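Local structure of chromosomal replication initiator protein DnaA (Aquifex aeolicus, 1L8Q) at residues E31-L36 and E131-L136; K97-L102 and N125-L130. The protein binds ATP and the chromosomal replication origin, where it is predicted to initiate and regulate DNA replication as an ATP-dependent oligomer. One frame throughout, in Å; residues are numbered along the deposited sequence.

Contact 1. Residues E31-L36 and E131-L136; sequences ENLGSL and EKQIIL
The flat carboxamide of Gln133 takes Gly34 N from above its plane: the N-H donates to OE1 over 2.8 Å, 39° out of the plane. On the nitrogen side, NE2 bonds to Ile134 O, which lies almost in that plane, and also to Tyr37 O. Gln133 opens a central strand of the parallel sheet in the AAA+ core, and its amide ties the strand to the loop between helix 20-31 and strand 40-43. With CG anti to the backbone N (chi1 -176°) and a bend at chi2, the chain turns OE1 toward the loop, while Leu33 CD2 packs on Gln133 CB at 3.7 Å, the two side chains crossing nearly at right angles. A leucine here would probably leave Gly34 N without its acceptor and the loop freer to move. Glycine suits position 34 because its phi is positive and a CB would run into Glu131 O; instead a C-H of Gly34 CA points at Glu131 O, 3.3 Å from the carbon. Glu131, also at positive phi, ends helix 114-129 in a Schellman motif. A water donates to both Leu33 O and Glu131 O, at 2.9 Å from each oxygen.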
loop_
_atom_site.group_PDB
_atom_site.type_symbol
_atom_site.label_atom_id
_atom_site.label_comp_id
_atom_site.label_asym_id
_atom_site.label_seq_id
_atom_site.Cartn_x
_atom_site.Cartn_y
_atom_site.Cartn_z
ATOM N N GLU A 31 13.680 5.024 24.512
ATOM C CA GLU A 31 14.525 5.047 25.686
ATOM C C GLU A 31 15.069 6.433 25.988
ATOM O O GLU A 31 15.622 6.664 27.058
ATOM C CB GLU A 31 15.664 4.037 25.548
ATOM C CG GLU A 31 15.216 2.606 25.809
ATOM C CD GLU A 31 14.169 2.525 26.927
ATOM O OE1 GLU A 31 14.529 2.716 28.122
ATOM O OE2 GLU A 31 12.981 2.277 26.609
ATOM N N ASN A 32 14.924 7.346 25.037
ATOM C CA ASN A 32 15.319 8.721 25.240
ATOM C C ASN A 32 14.353 9.685 24.549
ATOM O O ASN A 32 14.762 10.596 23.832
ATOM C CB ASN A 32 16.760 8.958 24.789
ATOM C CG ASN A 32 17.435 10.099 25.569
ATOM O OD1 ASN A 32 16.905 11.218 25.657
ATOM N ND2 ASN A 32 18.597 9.807 26.161
ATOM N N LEU A 33 13.065 9.481 24.799
ATOM C CA LEU A 33 12.005 10.288 24.200
ATOM C C LEU A 33 12.357 11.739 23.960
ATOM O O LEU A 33 12.769 12.458 24.881
ATOM C CB LEU A 33 10.733 10.211 25.033
ATOM C CG LEU A 33 9.832 9.016 24.744
ATOM C CD1 LEU A 33 8.508 9.206 25.455
ATOM C CD2 LEU A 33 9.626 8.850 23.235
ATOM N N GLY A 34 12.171 12.159 22.708
ATOM C CA GLY A 34 12.400 13.525 22.287
ATOM C C GLY A 34 13.828 14.026 22.331
ATOM O O GLY A 34 14.082 15.137 21.905
ATOM N N SER A 35 14.769 13.221 22.802
ATOM C CA SER A 35 16.126 13.720 22.963
ATOM C C SER A 35 17.187 13.219 21.985
ATOM O O SER A 35 18.249 13.830 21.847
ATOM C CB SER A 35 16.598 13.469 24.382
ATOM O OG SER A 35 15.514 13.624 25.287
ATOM N N LEU A 36 16.920 12.104 21.329
ATOM C CA LEU A 36 17.890 11.500 20.441
ATOM C C LEU A 36 17.541 11.813 18.986
ATOM O O LEU A 36 18.339 12.386 18.237
ATOM C CB LEU A 36 17.866 9.992 20.647
ATOM C CG LEU A 36 19.168 9.218 20.807
ATOM C CD1 LEU A 36 18.930 7.740 20.455
ATOM C CD2 LEU A 36 20.285 9.815 19.959
ATOM N N GLU A 131 11.312 19.471 23.318
ATOM C CA GLU A 131 11.909 18.158 23.183
ATOM C C GLU A 131 10.873 17.055 23.362
ATOM O O GLU A 131 11.128 16.063 24.030
ATOM C CB GLU A 131 13.064 17.975 24.166
ATOM C CG GLU A 131 14.287 18.825 23.832
ATOM C CD GLU A 131 15.451 18.596 24.788
ATOM O OE1 GLU A 131 15.285 18.841 26.009
ATOM O OE2 GLU A 131 16.531 18.175 24.321
ATOM N N LYS A 132 9.701 17.246 22.770
ATOM C CA LYS A 132 8.652 16.223 22.784
ATOM C C LYS A 132 8.788 15.405 21.505
ATOM O O LYS A 132 9.134 15.950 20.445
ATOM C CB LYS A 132 7.271 16.860 22.871
ATOM C CG LYS A 132 7.018 17.514 24.182
ATOM C CD LYS A 132 7.451 16.596 25.306
ATOM C CE LYS A 132 7.114 17.177 26.686
ATOM N NZ LYS A 132 7.524 16.251 27.784
ATOM N N GLN A 133 8.535 14.105 21.602
ATOM C CA GLN A 133 8.815 13.209 20.491
ATOM C C GLN A 133 7.780 13.290 19.401
ATOM O O GLN A 133 6.581 13.267 19.660
ATOM C CB GLN A 133 8.950 11.766 20.980
ATOM C CG GLN A 133 9.335 10.770 19.893
ATOM C CD GLN A 133 10.796 10.921 19.439
ATOM O OE1 GLN A 133 11.719 10.798 20.246
ATOM N NE2 GLN A 133 10.995 11.194 18.162
ATOM N N ILE A 134 8.251 13.379 18.173
ATOM C CA ILE A 134 7.379 13.393 17.028
ATOM C C ILE A 134 7.759 12.227 16.149
ATOM O O ILE A 134 8.936 12.021 15.862
ATOM C CB ILE A 134 7.566 14.677 16.249
ATOM C CG1 ILE A 134 7.246 15.892 17.127
ATOM C CG2 ILE A 134 6.702 14.664 15.002
ATOM C CD1 ILE A 134 7.865 17.182 16.614
ATOM N N ILE A 135 6.774 11.429 15.751
ATOM C CA ILE A 135 7.025 10.375 14.801
ATOM C C ILE A 135 6.040 10.516 13.656
ATOM O O ILE A 135 4.831 10.546 13.869
ATOM C CB ILE A 135 6.907 9.011 15.451
ATOM C CG1 ILE A 135 7.804 8.933 16.662
ATOM C CG2 ILE A 135 7.303 7.903 14.470
ATOM C CD1 ILE A 135 7.764 7.604 17.334
ATOM N N LEU A 136 6.570 10.650 12.442
ATOM C CA LEU A 136 5.744 10.777 11.260
ATOM C C LEU A 136 5.892 9.530 10.449
ATOM O O LEU A 136 6.898 8.834 10.558
ATOM C CB LEU A 136 6.201 11.953 10.396
ATOM C CG LEU A 136 6.074 13.367 10.933
ATOM C CD1 LEU A 136 4.913 13.487 11.881
ATOM C CD2 LEU A 136 7.335 13.709 11.612
HETATM O O HOH W 1 11.788 14.640 26.465
#

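Contact 2. Residues K97-L102 and N125-L130; sequences KSVDLL and NTLYLL
Strand 101-105 and helix 114-129 are the first two elements of a beta-alpha-beta unit in the AAA+ core, and here the last turn of the helix packs against the start of the strand and the loop leading into it. Leu127 carries most of the contact, and its two methyls divide the work. CD1 meets Leu102, lying 3.6 Å from Leu102 CB and equally near Leu102 CD2, the two leucines crossing at about a right angle; Val99 CG2 adds a looser approach to CD1 at 4.0 Å. CD2 lies instead over the loop backbone, with Lys97 O at 3.5 Å and Val99 O also beside it. Leucine suits this place because its forked end can touch a strand side chain with one branch and the loop with the other; with CG beside the backbone N (chi1 -66°), that fork is carried to the loop and strand.

Toward the surface the chemistry changes. Lys97 extends its aliphatic chain across Thr126, with CG 3.9 Å from Thr126 CG2 and CE 3.7 Å from Thr126 OG1. The contact there is between methylenes and the small threonine side chain, so the long aliphatic part of a lysine can lie across it. Thr126 OG1 is bonded to His122 O, one turn back in the same helix. Farther in, Leu102 also touches Phe120 and Ile123 of helix 114-129, while its backbone pairs with Gln133 and Ile135 of strand 133-138; on the other side of strand 101-105, Val99 rests on Ile69 of strand 68-72.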
loop_
_atom_site.group_PDB
_atom_site.type_symbol
_atom_site.label_atom_id
_atom_site.label_comp_id
_atom_site.label_asym_id
_atom_site.label_seq_id
_atom_site.Cartn_x
_atom_site.Cartn_y
_atom_site.Cartn_z
ATOM N N LYS A 97 -0.479 20.301 21.405
ATOM C CA LYS A 97 0.742 20.920 21.898
ATOM C C LYS A 97 1.173 20.375 23.246
ATOM O O LYS A 97 2.285 20.639 23.711
ATOM C CB LYS A 97 0.585 22.442 21.965
ATOM C CG LYS A 97 0.795 23.119 20.639
ATOM C CD LYS A 97 0.514 24.592 20.692
ATOM C CE LYS A 97 0.555 25.178 19.292
ATOM N NZ LYS A 97 0.054 26.575 19.260
ATOM N N SER A 98 0.320 19.569 23.849
ATOM C CA SER A 98 0.563 19.136 25.211
ATOM C C SER A 98 0.971 17.684 25.374
ATOM O O SER A 98 1.021 17.191 26.483
ATOM C CB SER A 98 -0.692 19.343 26.027
ATOM O OG SER A 98 -1.473 18.171 25.954
ATOM N N VAL A 99 1.242 16.985 24.291
ATOM C CA VAL A 99 1.552 15.570 24.421
ATOM C C VAL A 99 3.039 15.324 24.648
ATOM O O VAL A 99 3.853 16.220 24.475
ATOM C CB VAL A 99 1.088 14.775 23.177
ATOM C CG1 VAL A 99 -0.418 14.880 23.010
ATOM C CG2 VAL A 99 1.785 15.268 21.941
ATOM N N ASP A 100 3.384 14.110 25.063
ATOM C CA ASP A 100 4.780 13.701 25.144
ATOM C C ASP A 100 5.172 13.018 23.829
ATOM O O ASP A 100 6.351 12.920 23.496
ATOM C CB ASP A 100 4.999 12.693 26.275
ATOM C CG ASP A 100 4.515 13.196 27.628
ATOM O OD1 ASP A 100 4.933 14.298 28.056
ATOM O OD2 ASP A 100 3.736 12.535 28.353
ATOM N N LEU A 101 4.173 12.534 23.095
ATOM C CA LEU A 101 4.410 11.747 21.891
ATOM C C LEU A 101 3.324 12.006 20.854
ATOM O O LEU A 101 2.178 11.647 21.069
ATOM C CB LEU A 101 4.380 10.249 22.237
ATOM C CG LEU A 101 5.263 9.277 21.416
ATOM C CD1 LEU A 101 4.609 7.911 21.225
ATOM C CD2 LEU A 101 5.731 9.836 20.064
ATOM N N LEU A 102 3.688 12.614 19.733
ATOM C CA LEU A 102 2.742 12.845 18.657
ATOM C C LEU A 102 3.037 11.864 17.505
ATOM O O LEU A 102 4.188 11.709 17.066
ATOM C CB LEU A 102 2.818 14.299 18.183
ATOM C CG LEU A 102 2.162 14.615 16.843
ATOM C CD1 LEU A 102 0.736 14.226 16.878
ATOM C CD2 LEU A 102 2.280 16.075 16.522
ATOM N N ASN A 125 6.766 22.774 15.950
ATOM C CA ASN A 125 7.719 23.631 16.650
ATOM C C ASN A 125 7.592 23.538 18.175
ATOM O O ASN A 125 8.587 23.393 18.886
ATOM C CB ASN A 125 7.539 25.086 16.228
ATOM C CG ASN A 125 8.605 25.549 15.297
ATOM O OD1 ASN A 125 9.394 26.455 15.626
ATOM N ND2 ASN A 125 8.657 24.940 14.107
ATOM N N THR A 126 6.365 23.648 18.674
ATOM C CA THR A 126 6.141 23.638 20.110
ATOM C C THR A 126 6.672 22.351 20.712
ATOM O O THR A 126 7.507 22.371 21.618
ATOM C CB THR A 126 4.635 23.784 20.444
ATOM O OG1 THR A 126 4.189 25.099 20.111
ATOM C CG2 THR A 126 4.420 23.709 21.935
ATOM N N LEU A 127 6.180 21.224 20.217
ATOM C CA LEU A 127 6.636 19.956 20.732
ATOM C C LEU A 127 8.153 19.891 20.621
ATOM O O LEU A 127 8.841 19.419 21.535
ATOM C CB LEU A 127 5.997 18.814 19.974
ATOM C CG LEU A 127 4.486 18.701 20.161
ATOM C CD1 LEU A 127 3.942 17.523 19.400
ATOM C CD2 LEU A 127 4.129 18.586 21.638
ATOM N N TYR A 128 8.678 20.403 19.515
ATOM C CA TYR A 128 10.107 20.346 19.265
ATOM C C TYR A 128 10.915 21.172 20.292
ATOM O O TYR A 128 11.889 20.677 20.875
ATOM C CB TYR A 128 10.408 20.779 17.827
ATOM C CG TYR A 128 11.839 20.624 17.435
ATOM C CD1 TYR A 128 12.312 19.424 16.932
ATOM C CD2 TYR A 128 12.724 21.678 17.554
ATOM C CE1 TYR A 128 13.620 19.273 16.571
ATOM C CE2 TYR A 128 14.028 21.532 17.202
ATOM C CZ TYR A 128 14.474 20.320 16.709
ATOM O OH TYR A 128 15.794 20.172 16.344
ATOM N N LEU A 129 10.500 22.413 20.524
ATOM C CA LEU A 129 11.210 23.277 21.458
ATOM C C LEU A 129 11.153 22.697 22.855
ATOM O O LEU A 129 11.953 23.038 23.702
ATOM C CB LEU A 129 10.613 24.693 21.457
ATOM C CG LEU A 129 10.892 25.568 20.225
ATOM C CD1 LEU A 129 10.127 26.894 20.308
ATOM C CD2 LEU A 129 12.377 25.806 20.068
ATOM N N LEU A 130 10.187 21.820 23.090
ATOM C CA LEU A 130 10.015 21.203 24.397
ATOM C C LEU A 130 10.655 19.826 24.417
ATOM O O LEU A 130 10.564 19.097 25.405
ATOM C CB LEU A 130 8.527 21.080 24.722
ATOM C CG LEU A 130 7.755 22.397 24.912
ATOM C CD1 LEU A 130 6.254 22.174 24.791
ATOM C CD2 LEU A 130 8.097 23.036 26.237
#

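Both contacts are partly buried and lie at one end of the same parallel sheet, with centres about 9 Å apart. They share the chain where helix 114-129 gives way to strand 133-138: Lys132 N probably bonds to Leu127 O at 2.6 Å, and Ile135 N to Leu102 O in the neighbouring strand at 2.9 Å. A salt bridge between Lys132 NZ of contact 1 and Asp100 OD1 of contact 2 adds a charged tie. Contact 1 joins a strand to a loop and relies on polar groups: an amide, a water and a glycine backbone. Contact 2 joins a helix to a strand and its entry loop, and is chiefly apolar, buried around Leu127 and more open at Lys97.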